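Local coordinates for molybdate-binding protein MolA (Haemophilus influenzae, PDB 3PSH), which captures molybdate, and also tungstate, in the periplasm as the binding-protein component of the MolBCA importer and discriminates against sulfate and phosphate, at residues 28-33 with 282-287; 158-163 with 316-321; 73-78 with 96-101; 22-27 with 67-72. All coordinates share one frame; numbering follows the deposited sequence.

How the interactions relate
Four contacts illustrate how a binding protein built from two lobes, each with a parallel four-stranded sheet, shapes an oxyanion site. Interaction 4 holds two molybdate-binding residues, H26 and Q27, and interaction 1 continues along the same helix 26-34; there the M282 side chain comes to about 6 Å from the ion (nearest atoms), and its CE packs 3.5 Å from Q27 O. Interaction 2 adjoins interaction 1, their centres about 9 Å apart, through N30 OD1 and Y319 OH at 2.8 Å. On the other flank interaction 3 adjoins interaction 4: N76 N lies 2.9 Å from P69 O, and M98 CE packs 3.6 Å from L24 CD1. Interactions 2 and 3 are remote, their centres about 32 Å apart.

Interaction 1 of 4, residues 28-33 with 282-287; sequences TLNIAV and MPEALA
Where the two lobes of this class III periplasmic binding protein meet behind the molybdate site, N30 and I31 of helix 26-34 face M282, P283 and E284 at the start of helix 283-297. The polar half is built on the amide of N30. Its ND2 donates to E284 OE2 at 2.7 Å with an N-H...O angle of 157°, and E284 OE2 accepts with its syn lone pair. The acceptor lies close to the amide plane, whereas the carboxylate itself stands nearly perpendicular to it, the two planes 85° apart. The second N-H is aimed almost straight at M282 SD, 3.4 Å from ND2, as a weak hydrogen bond, so both hydrogens of this buried amide are used. With CG of N30 anti to the backbone nitrogen (chi1 177°), the side chain carries the amide over to helix 283-297. Its OD1 is hydrogen-bonded to the hydroxyls of Y56 and Y319, which further restricts rotation of the group. E284 has a stronger partner in K276, whose salt bridge reaches the same OE2, while Q34 binds OE1; such a network would be expected to favour the ionised carboxylate. Beside it lies an apolar patch. The M282 chain, bent at its last two torsions, brings its methyl to I31, CE lying 3.7 Å from CD1, and I31 CG1 rests 4.2 Å from P283 CD.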
loop_
_atom_site.group_PDB
_atom_site.type_symbol
_atom_site.label_atom_id
_atom_site.label_comp_id
_atom_site.label_asym_id
_atom_site.label_seq_id
_atom_site.Cartn_x
_atom_site.Cartn_y
_atom_site.Cartn_z
ATOM N N THR A 28 7.143 2.316 -2.170
ATOM C CA THR A 28 8.284 1.904 -3.011
ATOM C C THR A 28 9.325 1.115 -2.143
ATOM O O THR A 28 9.902 0.156 -2.639
ATOM C CB THR A 28 8.986 3.130 -3.540
ATOM O OG1 THR A 28 8.176 3.765 -4.541
ATOM C CG2 THR A 28 10.350 2.765 -4.120
ATOM N N LEU A 29 9.565 1.492 -0.870
ATOM C CA LEU A 29 10.496 0.782 -0.018
ATOM C C LEU A 29 10.091 -0.696 0.063
ATOM O O LEU A 29 10.934 -1.542 -0.061
ATOM C CB LEU A 29 10.591 1.480 1.386
ATOM C CG LEU A 29 11.612 0.881 2.373
ATOM C CD1 LEU A 29 13.014 0.657 1.639
ATOM C CD2 LEU A 29 11.727 1.900 3.492
ATOM N N ASN A 30 8.797 -0.982 0.302
ATOM C CA ASN A 30 8.339 -2.362 0.511
ATOM C C ASN A 30 8.551 -3.102 -0.838
ATOM O O ASN A 30 8.957 -4.226 -0.829
ATOM C CB ASN A 30 6.848 -2.289 0.930
ATOM C CG ASN A 30 6.236 -3.668 1.098
ATOM O OD1 ASN A 30 6.925 -4.623 1.549
ATOM N ND2 ASN A 30 4.944 -3.760 0.788
ATOM N N ILE A 31 8.231 -2.454 -1.943
ATOM C CA ILE A 31 8.553 -3.084 -3.277
ATOM C C ILE A 31 10.034 -3.427 -3.400
ATOM O O ILE A 31 10.382 -4.548 -3.817
ATOM C CB ILE A 31 7.942 -2.269 -4.464
ATOM C CG1 ILE A 31 6.383 -2.266 -4.408
ATOM C CG2 ILE A 31 8.602 -2.759 -5.857
ATOM C CD1 ILE A 31 5.747 -1.222 -5.234
ATOM N N ALA A 32 10.892 -2.454 -3.087
ATOM C CA ALA A 32 12.347 -2.674 -3.225
ATOM C C ALA A 32 12.805 -3.802 -2.345
ATOM O O ALA A 32 13.711 -4.583 -2.770
ATOM C CB ALA A 32 13.173 -1.420 -2.847
ATOM N N VAL A 33 12.192 -3.942 -1.150
ATOM C CA VAL A 33 12.575 -5.036 -0.288
ATOM C C VAL A 33 12.209 -6.336 -1.022
ATOM O O VAL A 33 12.941 -7.361 -0.986
ATOM C CB VAL A 33 11.854 -4.909 1.118
ATOM C CG1 VAL A 33 11.935 -6.251 1.902
ATOM C CG2 VAL A 33 12.432 -3.731 1.900
ATOM N N MET A 282 -0.381 -2.884 -2.985
ATOM C CA MET A 282 0.911 -3.501 -2.766
ATOM C C MET A 282 0.750 -4.924 -3.202
ATOM O O MET A 282 -0.358 -5.484 -3.066
ATOM C CB MET A 282 1.318 -3.471 -1.261
ATOM C CG MET A 282 1.360 -2.129 -0.541
ATOM S SD MET A 282 3.026 -1.281 -0.607
ATOM C CE MET A 282 3.420 -1.333 -2.352
ATOM N N PRO A 283 1.807 -5.495 -3.805
ATOM C CA PRO A 283 1.625 -6.770 -4.464
ATOM C C PRO A 283 1.132 -7.828 -3.512
ATOM O O PRO A 283 0.328 -8.676 -3.948
ATOM C CB PRO A 283 3.038 -7.142 -4.975
ATOM C CG PRO A 283 4.045 -6.135 -4.201
ATOM C CD PRO A 283 3.193 -4.925 -3.908
ATOM N N GLU A 284 1.637 -7.857 -2.284
ATOM C CA GLU A 284 1.140 -8.876 -1.307
ATOM C C GLU A 284 -0.276 -8.677 -0.884
ATOM O O GLU A 284 -0.930 -9.648 -0.455
ATOM C CB GLU A 284 2.055 -8.974 -0.049
ATOM C CG GLU A 284 2.057 -7.738 0.878
ATOM C CD GLU A 284 2.911 -6.543 0.476
ATOM O OE1 GLU A 284 3.325 -6.462 -0.707
ATOM O OE2 GLU A 284 3.158 -5.693 1.369
ATOM N N ALA A 285 -0.734 -7.435 -0.945
ATOM C CA ALA A 285 -2.158 -7.113 -0.568
ATOM C C ALA A 285 -3.074 -7.729 -1.584
ATOM O O ALA A 285 -4.080 -8.295 -1.165
ATOM C CB ALA A 285 -2.358 -5.661 -0.510
ATOM N N LEU A 286 -2.752 -7.621 -2.887
ATOM C CA LEU A 286 -3.568 -8.365 -3.939
ATOM C C LEU A 286 -3.478 -9.856 -3.743
ATOM O O LEU A 286 -4.499 -10.566 -3.521
ATOM C CB LEU A 286 -3.101 -8.009 -5.395
ATOM C CG LEU A 286 -3.674 -6.604 -5.729
ATOM C CD1 LEU A 286 -3.121 -5.323 -4.996
ATOM C CD2 LEU A 286 -3.536 -6.396 -7.278
ATOM N N ALA A 287 -2.235 -10.369 -3.756
ATOM C CA ALA A 287 -2.029 -11.793 -3.880
ATOM C C ALA A 287 -2.591 -12.558 -2.623
ATOM O O ALA A 287 -3.330 -13.595 -2.712
ATOM C CB ALA A 287 -0.583 -12.050 -4.102
#

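Interaction 2 of 4, residues 158-163 with 316-321; sequences DELVKA and QKFYRT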
loop_
_atom_site.group_PDB
_atom_site.type_symbol
_atom_site.label_atom_id
_atom_site.label_comp_id
_atom_site.label_asym_id
_atom_site.label_seq_id
_atom_site.Cartn_x
_atom_site.Cartn_y
_atom_site.Cartn_z
ATOM N N ASP A 158 9.265 -8.880 -12.691
ATOM C CA ASP A 158 8.271 -9.562 -13.497
ATOM C C ASP A 158 7.605 -10.668 -12.687
ATOM O O ASP A 158 6.416 -10.843 -12.843
ATOM C CB ASP A 158 8.862 -10.098 -14.786
ATOM C CG ASP A 158 9.259 -8.974 -15.745
ATOM O OD1 ASP A 158 8.716 -7.884 -15.662
ATOM O OD2 ASP A 158 10.122 -9.225 -16.650
ATOM N N GLU A 159 8.371 -11.377 -11.837
ATOM C CA GLU A 159 7.825 -12.434 -11.019
ATOM C C GLU A 159 6.884 -11.855 -9.942
ATOM O O GLU A 159 5.859 -12.496 -9.524
ATOM C CB GLU A 159 8.999 -13.140 -10.301
ATOM C CG GLU A 159 9.848 -13.885 -11.339
ATOM C CD GLU A 159 11.213 -14.326 -10.863
ATOM O OE1 GLU A 159 11.685 -13.855 -9.766
ATOM O OE2 GLU A 159 11.834 -15.081 -11.675
ATOM N N LEU A 160 7.259 -10.672 -9.457
ATOM C CA LEU A 160 6.470 -9.973 -8.408
ATOM C C LEU A 160 5.127 -9.490 -8.974
ATOM O O LEU A 160 4.018 -9.706 -8.340
ATOM C CB LEU A 160 7.286 -8.750 -7.892
ATOM C CG LEU A 160 6.543 -8.114 -6.669
ATOM C CD1 LEU A 160 6.352 -8.975 -5.443
ATOM C CD2 LEU A 160 7.478 -6.951 -6.222
ATOM N N VAL A 161 5.139 -8.967 -10.212
ATOM C CA VAL A 161 3.902 -8.587 -10.879
ATOM C C VAL A 161 3.003 -9.826 -11.091
ATOM O O VAL A 161 1.796 -9.785 -10.807
ATOM C CB VAL A 161 4.191 -7.898 -12.240
ATOM C CG1 VAL A 161 2.871 -7.744 -13.087
ATOM C CG2 VAL A 161 4.885 -6.473 -11.978
ATOM N N LYS A 162 3.589 -10.885 -11.598
ATOM C CA LYS A 162 2.813 -12.131 -11.872
ATOM C C LYS A 162 2.227 -12.669 -10.517
ATOM O O LYS A 162 1.009 -12.990 -10.466
ATOM C CB LYS A 162 3.679 -13.216 -12.654
ATOM C CG LYS A 162 2.769 -14.405 -13.099
ATOM C CD LYS A 162 3.440 -15.754 -13.444
ATOM C CE LYS A 162 2.367 -16.906 -13.314
ATOM N NZ LYS A 162 1.653 -17.020 -11.930
ATOM N N ALA A 163 3.048 -12.705 -9.442
ATOM C CA ALA A 163 2.532 -13.119 -8.128
ATOM C C ALA A 163 1.395 -12.199 -7.655
ATOM O O ALA A 163 0.358 -12.702 -7.099
ATOM C CB ALA A 163 3.590 -13.212 -7.099
ATOM N N GLN A 316 8.659 -16.639 1.391
ATOM C CA GLN A 316 10.016 -17.209 1.237
ATOM C C GLN A 316 10.627 -16.637 -0.060
ATOM O O GLN A 316 11.852 -16.339 -0.073
ATOM C CB GLN A 316 9.912 -18.753 1.166
ATOM C CG GLN A 316 9.435 -19.359 2.510
ATOM C CD GLN A 316 10.510 -19.382 3.586
ATOM O OE1 GLN A 316 11.663 -19.069 3.344
ATOM N NE2 GLN A 316 10.089 -19.680 4.840
ATOM N N LYS A 317 9.763 -16.395 -1.080
ATOM C CA LYS A 317 10.216 -15.866 -2.378
ATOM C C LYS A 317 10.616 -14.382 -2.349
ATOM O O LYS A 317 11.784 -14.028 -2.700
ATOM C CB LYS A 317 9.227 -16.147 -3.514
ATOM C CG LYS A 317 9.547 -15.393 -4.774
ATOM C CD LYS A 317 10.567 -16.138 -5.641
ATOM C CE LYS A 317 10.913 -15.283 -6.876
ATOM N NZ LYS A 317 12.216 -15.974 -7.461
ATOM N N PHE A 318 9.752 -13.532 -1.725
ATOM C CA PHE A 318 9.916 -12.069 -1.859
ATOM C C PHE A 318 10.487 -11.452 -0.615
ATOM O O PHE A 318 11.100 -10.358 -0.713
ATOM C CB PHE A 318 8.529 -11.462 -2.259
ATOM C CG PHE A 318 8.131 -11.913 -3.677
ATOM C CD1 PHE A 318 8.934 -11.584 -4.757
ATOM C CD2 PHE A 318 7.022 -12.743 -3.910
ATOM C CE1 PHE A 318 8.657 -12.038 -6.038
ATOM C CE2 PHE A 318 6.713 -13.192 -5.199
ATOM C CZ PHE A 318 7.497 -12.825 -6.297
ATOM N N TYR A 319 10.235 -12.055 0.560
ATOM C CA TYR A 319 10.855 -11.498 1.771
ATOM C C TYR A 319 11.996 -12.327 2.300
ATOM O O TYR A 319 12.583 -11.931 3.270
ATOM C CB TYR A 319 9.822 -11.301 2.900
ATOM C CG TYR A 319 8.778 -10.217 2.632
ATOM C CD1 TYR A 319 9.156 -8.849 2.563
ATOM C CD2 TYR A 319 7.407 -10.562 2.467
ATOM C CE1 TYR A 319 8.200 -7.820 2.370
ATOM C CE2 TYR A 319 6.424 -9.511 2.336
ATOM C CZ TYR A 319 6.837 -8.187 2.210
ATOM O OH TYR A 319 5.909 -7.197 2.123
ATOM N N ARG A 320 12.285 -13.457 1.660
ATOM C CA ARG A 320 13.425 -14.373 1.982
ATOM C C ARG A 320 13.353 -14.849 3.474
ATOM O O ARG A 320 14.386 -15.131 4.189
ATOM C CB ARG A 320 14.767 -13.646 1.640
ATOM C CG ARG A 320 14.850 -13.112 0.261
ATOM C CD ARG A 320 16.025 -12.080 0.143
ATOM N NE ARG A 320 15.569 -10.830 0.796
ATOM C CZ ARG A 320 14.728 -9.904 0.261
ATOM N NH1 ARG A 320 14.097 -10.085 -0.883
ATOM N NH2 ARG A 320 14.431 -8.840 0.987
ATOM N N THR A 321 12.125 -14.928 3.968
ATOM C CA THR A 321 11.881 -15.430 5.314
ATOM C C THR A 321 10.453 -16.011 5.408
ATOM O O THR A 321 9.696 -15.915 4.441
ATOM C CB THR A 321 12.115 -14.363 6.420
ATOM O OG1 THR A 321 12.163 -15.069 7.674
ATOM C CG2 THR A 321 11.070 -13.271 6.455
#
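Segments 158-163 and 316-321 come nearest at L160 and F318, whose CA atoms are 7.7 Å apart, in a helix-helix packing on the outer side of this class III binding-protein fold. Segment 316-321 takes in the end of helix 307-319 and the chain beyond: a wider pi-type turn runs through it, and R320 then leaves helical geometry with positive phi (57°). F318 carries the contact. Its CG is anti to the carbonyl carbon, which sends the ring out against the neighbouring helix. L160 CD1 sits over one face as a CH-pi contact, 3.7 Å from the ring centroid and 11° off the normal. Over the opposite face lies CG of the preceding K317, 3.4 Å above the plane, so the ring is sandwiched between an aliphatic branch of the partner helix and its own neighbour's chain. A163 CB reaches F318 CE2 at 3.7 Å, and the carbonyl oxygen of E159, already bonded to A163 N, comes 3.6 Å from F318 CZ. On the inner side, L160 also touches Q34 of helix 26-34 and P283 of helix 283-297. Nearer solvent, the K317 chain bends at its second torsion (86°) and crosses E159 at about a right angle. The pair closes as a salt bridge whose hydrogen bond is weak, with K317 NZ 3.2 Å from E159 OE1.

Interaction 3 of 4, residues 73-78 with 96-101; sequences NSVNIE and SEMIKQ
V75 turns one methyl, CG1, into the angle between two side chains of helix 96-103, 3.9 Å from M98 CG and 4.0 Å from Q101 CB. M98 is fully extended, all three torsions near 180°, and therefore reaches to the backbone of N73 and S74. Its SD lies 3.5 Å from S74 N, and its methyl carries on past the S74 carbonyl. I77 meets Q101 at both ends of that residue: CD1 is 3.4 Å from the backbone O, and CG1 packs beside OE1. No direct hydrogen bond joins the segments; a water bridges them. It donates to V75 O and to Q101 OE1, 2.7 Å from the latter, and takes the N-H of I77, the first residue of helix 77-82. Farther out, N76 is the N-cap of that helix, its OD1 bonded to S79 N, while its backbone pairs with P69. S74 OG binds D71, and I102 backs both V75 and I77. Helix 96-103 joins parallel neighbours 87-91 and 109-112, so this surface packing joins the chain leading into helix 77-82 to the helix of a beta-alpha-beta crossover in the Rossmann-like N-terminal lobe.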
loop_
_atom_site.group_PDB
_atom_site.type_symbol
_atom_site.label_atom_id
_atom_site.label_comp_id
_atom_site.label_asym_id
_atom_site.label_seq_id
_atom_site.Cartn_x
_atom_site.Cartn_y
_atom_site.Cartn_z
ATOM N N ASN A 73 6.849 14.260 2.560
ATOM C CA ASN A 73 6.563 15.575 1.978
ATOM C C ASN A 73 7.574 16.682 2.357
ATOM O O ASN A 73 7.356 17.843 2.210
ATOM C CB ASN A 73 5.103 15.978 2.318
ATOM C CG ASN A 73 4.920 16.171 3.799
ATOM O OD1 ASN A 73 5.870 16.069 4.611
ATOM N ND2 ASN A 73 3.646 16.311 4.180
ATOM N N SER A 74 8.743 16.265 2.752
ATOM C CA SER A 74 9.856 17.200 3.164
ATOM C C SER A 74 11.217 16.500 2.909
ATOM O O SER A 74 11.349 15.234 2.961
ATOM C CB SER A 74 9.737 17.661 4.637
ATOM O OG SER A 74 10.029 16.587 5.571
ATOM N N VAL A 75 12.269 17.311 2.654
ATOM C CA VAL A 75 13.576 16.714 2.485
ATOM C C VAL A 75 14.581 17.618 3.193
ATOM O O VAL A 75 14.248 18.825 3.383
ATOM C CB VAL A 75 13.887 16.556 0.997
ATOM C CG1 VAL A 75 13.914 17.981 0.249
ATOM C CG2 VAL A 75 15.272 15.722 0.795
ATOM N N ASN A 76 15.681 17.000 3.664
ATOM C CA ASN A 76 16.773 17.742 4.386
ATOM C C ASN A 76 17.962 17.611 3.406
ATOM O O ASN A 76 18.681 16.587 3.431
ATOM C CB ASN A 76 17.045 17.120 5.779
ATOM C CG ASN A 76 18.230 17.781 6.489
ATOM O OD1 ASN A 76 19.021 18.447 5.851
ATOM N ND2 ASN A 76 18.250 17.708 7.847
ATOM N N ILE A 77 18.131 18.626 2.559
ATOM C CA ILE A 77 19.114 18.542 1.429
ATOM C C ILE A 77 20.520 18.393 2.038
ATOM O O ILE A 77 21.297 17.536 1.584
ATOM C CB ILE A 77 19.070 19.764 0.534
ATOM C CG1 ILE A 77 17.747 19.868 -0.296
ATOM C CG2 ILE A 77 20.205 19.827 -0.512
ATOM C CD1 ILE A 77 17.493 18.702 -1.333
ATOM N N GLU A 78 20.842 19.170 3.090
ATOM C CA GLU A 78 22.219 18.948 3.653
ATOM C C GLU A 78 22.472 17.546 4.178
ATOM O O GLU A 78 23.603 17.075 4.014
ATOM C CB GLU A 78 22.642 19.955 4.743
ATOM C CG GLU A 78 22.431 21.419 4.350
ATOM C CD GLU A 78 23.629 21.983 3.659
ATOM O OE1 GLU A 78 24.590 21.227 3.419
ATOM O OE2 GLU A 78 23.597 23.176 3.202
ATOM N N SER A 96 5.866 20.189 -5.031
ATOM C CA SER A 96 6.754 20.669 -6.100
ATOM C C SER A 96 7.983 21.311 -5.451
ATOM O O SER A 96 9.093 21.134 -6.012
ATOM C CB SER A 96 6.037 21.706 -6.975
ATOM O OG SER A 96 4.963 21.066 -7.602
ATOM N N GLU A 97 7.816 21.920 -4.265
ATOM C CA GLU A 97 8.975 22.616 -3.642
ATOM C C GLU A 97 10.065 21.613 -3.224
ATOM O O GLU A 97 11.248 21.884 -3.277
ATOM C CB GLU A 97 8.462 23.446 -2.432
ATOM C CG GLU A 97 9.562 24.031 -1.550
ATOM C CD GLU A 97 9.004 24.798 -0.308
ATOM O OE1 GLU A 97 7.751 24.801 -0.131
ATOM O OE2 GLU A 97 9.788 25.355 0.485
ATOM N N MET A 98 9.646 20.451 -2.808
ATOM C CA MET A 98 10.517 19.390 -2.331
ATOM C C MET A 98 11.230 18.775 -3.530
ATOM O O MET A 98 12.451 18.518 -3.451
ATOM C CB MET A 98 9.660 18.308 -1.621
ATOM C CG MET A 98 10.465 17.066 -1.320
ATOM S SD MET A 98 9.359 15.763 -0.633
ATOM C CE MET A 98 10.478 14.345 -0.521
ATOM N N ILE A 99 10.484 18.441 -4.596
ATOM C CA ILE A 99 11.131 17.899 -5.822
ATOM C C ILE A 99 12.179 18.934 -6.331
ATOM O O ILE A 99 13.303 18.550 -6.697
ATOM C CB ILE A 99 10.075 17.628 -6.906
ATOM C CG1 ILE A 99 9.303 16.414 -6.372
ATOM C CG2 ILE A 99 10.745 17.367 -8.266
ATOM C CD1 ILE A 99 7.973 16.038 -7.187
ATOM N N LYS A 100 11.798 20.211 -6.349
ATOM C CA LYS A 100 12.691 21.294 -6.810
ATOM C C LYS A 100 13.941 21.362 -5.922
ATOM O O LYS A 100 15.018 21.520 -6.479
ATOM C CB LYS A 100 11.984 22.658 -6.864
ATOM C CG LYS A 100 12.889 23.807 -7.454
ATOM C CD LYS A 100 12.007 25.029 -7.660
ATOM C CE LYS A 100 12.776 26.296 -8.130
ATOM N NZ LYS A 100 13.909 26.655 -7.194
ATOM N N GLN A 101 13.797 21.278 -4.585
ATOM C CA GLN A 101 15.028 21.199 -3.674
ATOM C C GLN A 101 16.019 20.127 -4.177
ATOM O O GLN A 101 17.194 20.363 -4.250
ATOM C CB GLN A 101 14.707 21.010 -2.200
ATOM C CG GLN A 101 14.078 22.233 -1.599
ATOM C CD GLN A 101 14.138 22.155 -0.124
ATOM O OE1 GLN A 101 15.237 22.244 0.421
ATOM N NE2 GLN A 101 12.963 21.923 0.562
HETATM O O HOH W 1 16.181 20.894 2.620
#

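Interaction 4 of 4, residues 22-27 with 67-72; sequences VVLQHQ and AMPGDL. With MOO (molybdate ion), chain B.
L72 approaches H26 near the plane of the imidazole, at its edge: the leucine methyl CD2 lies 4.0 Å from H26 ND1, and the molybdate occupies another part of the same rim. There NE2 donates to molybdate O4 at 2.8 Å with an angle of 162°, while ND1 is buried with no polar partner in the model. Q27 folds back so that its OE1 lies over one face of the H26 ring, offset toward the rim, while its NE2 donates to molybdate O3 at 2.8 Å, less directly (139°). Farther along, L24 leans mainly on backbone: its CB is 3.6 Å from D71 O, and CD2 rests 3.9 Å from G70 C. V22 CG1 meets P69 CG end-on at 3.6 Å. A water donates to the carbonyl oxygens of L24 and L72, 2.8 Å from each, and bridges the segments where no direct hydrogen bond does. Y196, R243, G279 and Y280 complete the oxyanion's hydrogen bonds. Strand 21-24 lies between parallel strands 41-44 and 87-91 and leads into helix 26-34, placing both molybdate-binding residues at its first turn; helix 48-52 packs on H26, and L80 of helix 77-82 touches V22 and P69.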
loop_
_atom_site.group_PDB
_atom_site.type_symbol
_atom_site.label_atom_id
_atom_site.label_comp_id
_atom_site.label_asym_id
_atom_site.label_seq_id
_atom_site.Cartn_x
_atom_site.Cartn_y
_atom_site.Cartn_z
ATOM N N VAL A 22 17.893 6.865 -2.463
ATOM C CA VAL A 22 17.241 7.250 -1.172
ATOM C C VAL A 22 15.751 7.063 -1.450
ATOM O O VAL A 22 15.270 7.503 -2.470
ATOM C CB VAL A 22 17.651 8.695 -0.798
ATOM C CG1 VAL A 22 16.721 9.216 0.336
ATOM C CG2 VAL A 22 19.094 8.578 -0.241
ATOM N N VAL A 23 15.045 6.357 -0.559
ATOM C CA VAL A 23 13.668 5.999 -0.888
ATOM C C VAL A 23 12.702 6.681 0.089
ATOM O O VAL A 23 12.602 6.259 1.238
ATOM C CB VAL A 23 13.443 4.421 -0.860
ATOM C CG1 VAL A 23 11.965 4.193 -1.191
ATOM C CG2 VAL A 23 14.367 3.789 -1.924
ATOM N N LEU A 24 12.096 7.787 -0.380
ATOM C CA LEU A 24 11.252 8.641 0.510
ATOM C C LEU A 24 9.754 8.325 0.474
ATOM O O LEU A 24 8.898 9.226 0.498
ATOM C CB LEU A 24 11.552 10.164 0.272
ATOM C CG LEU A 24 13.086 10.592 0.468
ATOM C CD1 LEU A 24 13.156 12.098 0.249
ATOM C CD2 LEU A 24 13.660 10.124 1.843
ATOM N N GLN A 25 9.445 7.057 0.276
ATOM C CA GLN A 25 8.050 6.588 0.156
ATOM C C GLN A 25 8.079 5.146 0.652
ATOM O O GLN A 25 8.909 4.341 0.152
ATOM C CB GLN A 25 7.614 6.658 -1.314
ATOM C CG GLN A 25 6.040 6.469 -1.423
ATOM C CD GLN A 25 5.579 5.848 -2.690
ATOM O OE1 GLN A 25 4.699 6.446 -3.384
ATOM N NE2 GLN A 25 6.157 4.724 -3.078
ATOM N N HIS A 26 7.225 4.732 1.640
ATOM C CA HIS A 26 7.145 3.394 2.167
ATOM C C HIS A 26 6.662 2.336 1.169
ATOM O O HIS A 26 7.109 1.214 1.179
ATOM C CB HIS A 26 6.255 3.332 3.440
ATOM C CG HIS A 26 4.903 3.982 3.278
ATOM N ND1 HIS A 26 4.746 5.326 3.018
ATOM C CD2 HIS A 26 3.642 3.488 3.422
ATOM C CE1 HIS A 26 3.458 5.642 2.980
ATOM N NE2 HIS A 26 2.773 4.520 3.139
ATOM N N GLN A 27 5.809 2.771 0.241
ATOM C CA GLN A 27 5.279 1.804 -0.745
ATOM C C GLN A 27 6.402 1.334 -1.649
ATOM O O GLN A 27 6.603 0.125 -1.889
ATOM C CB GLN A 27 4.157 2.353 -1.603
ATOM C CG GLN A 27 2.974 2.623 -0.599
ATOM C CD GLN A 27 2.853 4.045 -0.203
ATOM O OE1 GLN A 27 3.807 4.826 -0.194
ATOM N NE2 GLN A 27 1.597 4.410 0.178
ATOM N N ALA A 67 20.234 5.600 7.173
ATOM C CA ALA A 67 20.032 7.036 7.227
ATOM C C ALA A 67 18.587 7.501 6.771
ATOM O O ALA A 67 17.969 6.798 5.934
ATOM C CB ALA A 67 21.078 7.742 6.327
ATOM N N MET A 68 18.096 8.633 7.280
ATOM C CA MET A 68 16.698 9.168 7.041
ATOM C C MET A 68 16.732 10.645 6.740
ATOM O O MET A 68 16.492 11.508 7.619
ATOM C CB MET A 68 15.865 8.878 8.314
ATOM C CG MET A 68 15.662 7.383 8.463
ATOM S SD MET A 68 14.848 6.983 10.066
ATOM C CE MET A 68 16.216 7.124 11.247
ATOM N N PRO A 69 17.041 10.993 5.493
ATOM C CA PRO A 69 17.276 12.388 5.135
ATOM C C PRO A 69 16.050 13.144 4.671
ATOM O O PRO A 69 16.176 14.190 4.069
ATOM C CB PRO A 69 18.300 12.268 3.991
ATOM C CG PRO A 69 17.827 11.063 3.206
ATOM C CD PRO A 69 17.515 10.098 4.397
ATOM N N GLY A 70 14.858 12.547 4.852
ATOM C CA GLY A 70 13.616 13.233 4.467
ATOM C C GLY A 70 12.443 12.318 4.862
ATOM O O GLY A 70 12.709 11.396 5.512
ATOM N N ASP A 71 11.246 12.737 4.475
ATOM C CA ASP A 71 10.043 11.865 4.662
ATOM C C ASP A 71 9.129 12.041 3.481
ATOM O O ASP A 71 9.577 12.328 2.342
ATOM C CB ASP A 71 9.444 12.188 6.082
ATOM C CG ASP A 71 8.864 13.581 6.233
ATOM O OD1 ASP A 71 8.762 14.334 5.319
ATOM O OD2 ASP A 71 8.519 13.987 7.367
ATOM N N LEU A 72 7.809 11.753 3.670
ATOM C CA LEU A 72 6.997 11.845 2.465
ATOM C C LEU A 72 6.828 13.198 1.744
ATOM O O LEU A 72 6.648 13.263 0.468
ATOM C CB LEU A 72 5.554 11.344 2.764
ATOM C CG LEU A 72 5.436 9.864 3.091
ATOM C CD1 LEU A 72 4.136 9.613 3.844
ATOM C CD2 LEU A 72 5.517 9.036 1.853
HETATM MO MO MOO B . -1.151 4.455 2.332
HETATM O O1 MOO B . -2.610 4.053 3.087
HETATM O O2 MOO B . -1.142 6.096 1.810
HETATM O O3 MOO B . -0.931 3.476 0.957
HETATM O O4 MOO B . 0.084 3.994 3.403
HETATM O O HOH W 2 8.226 11.511 -1.048
#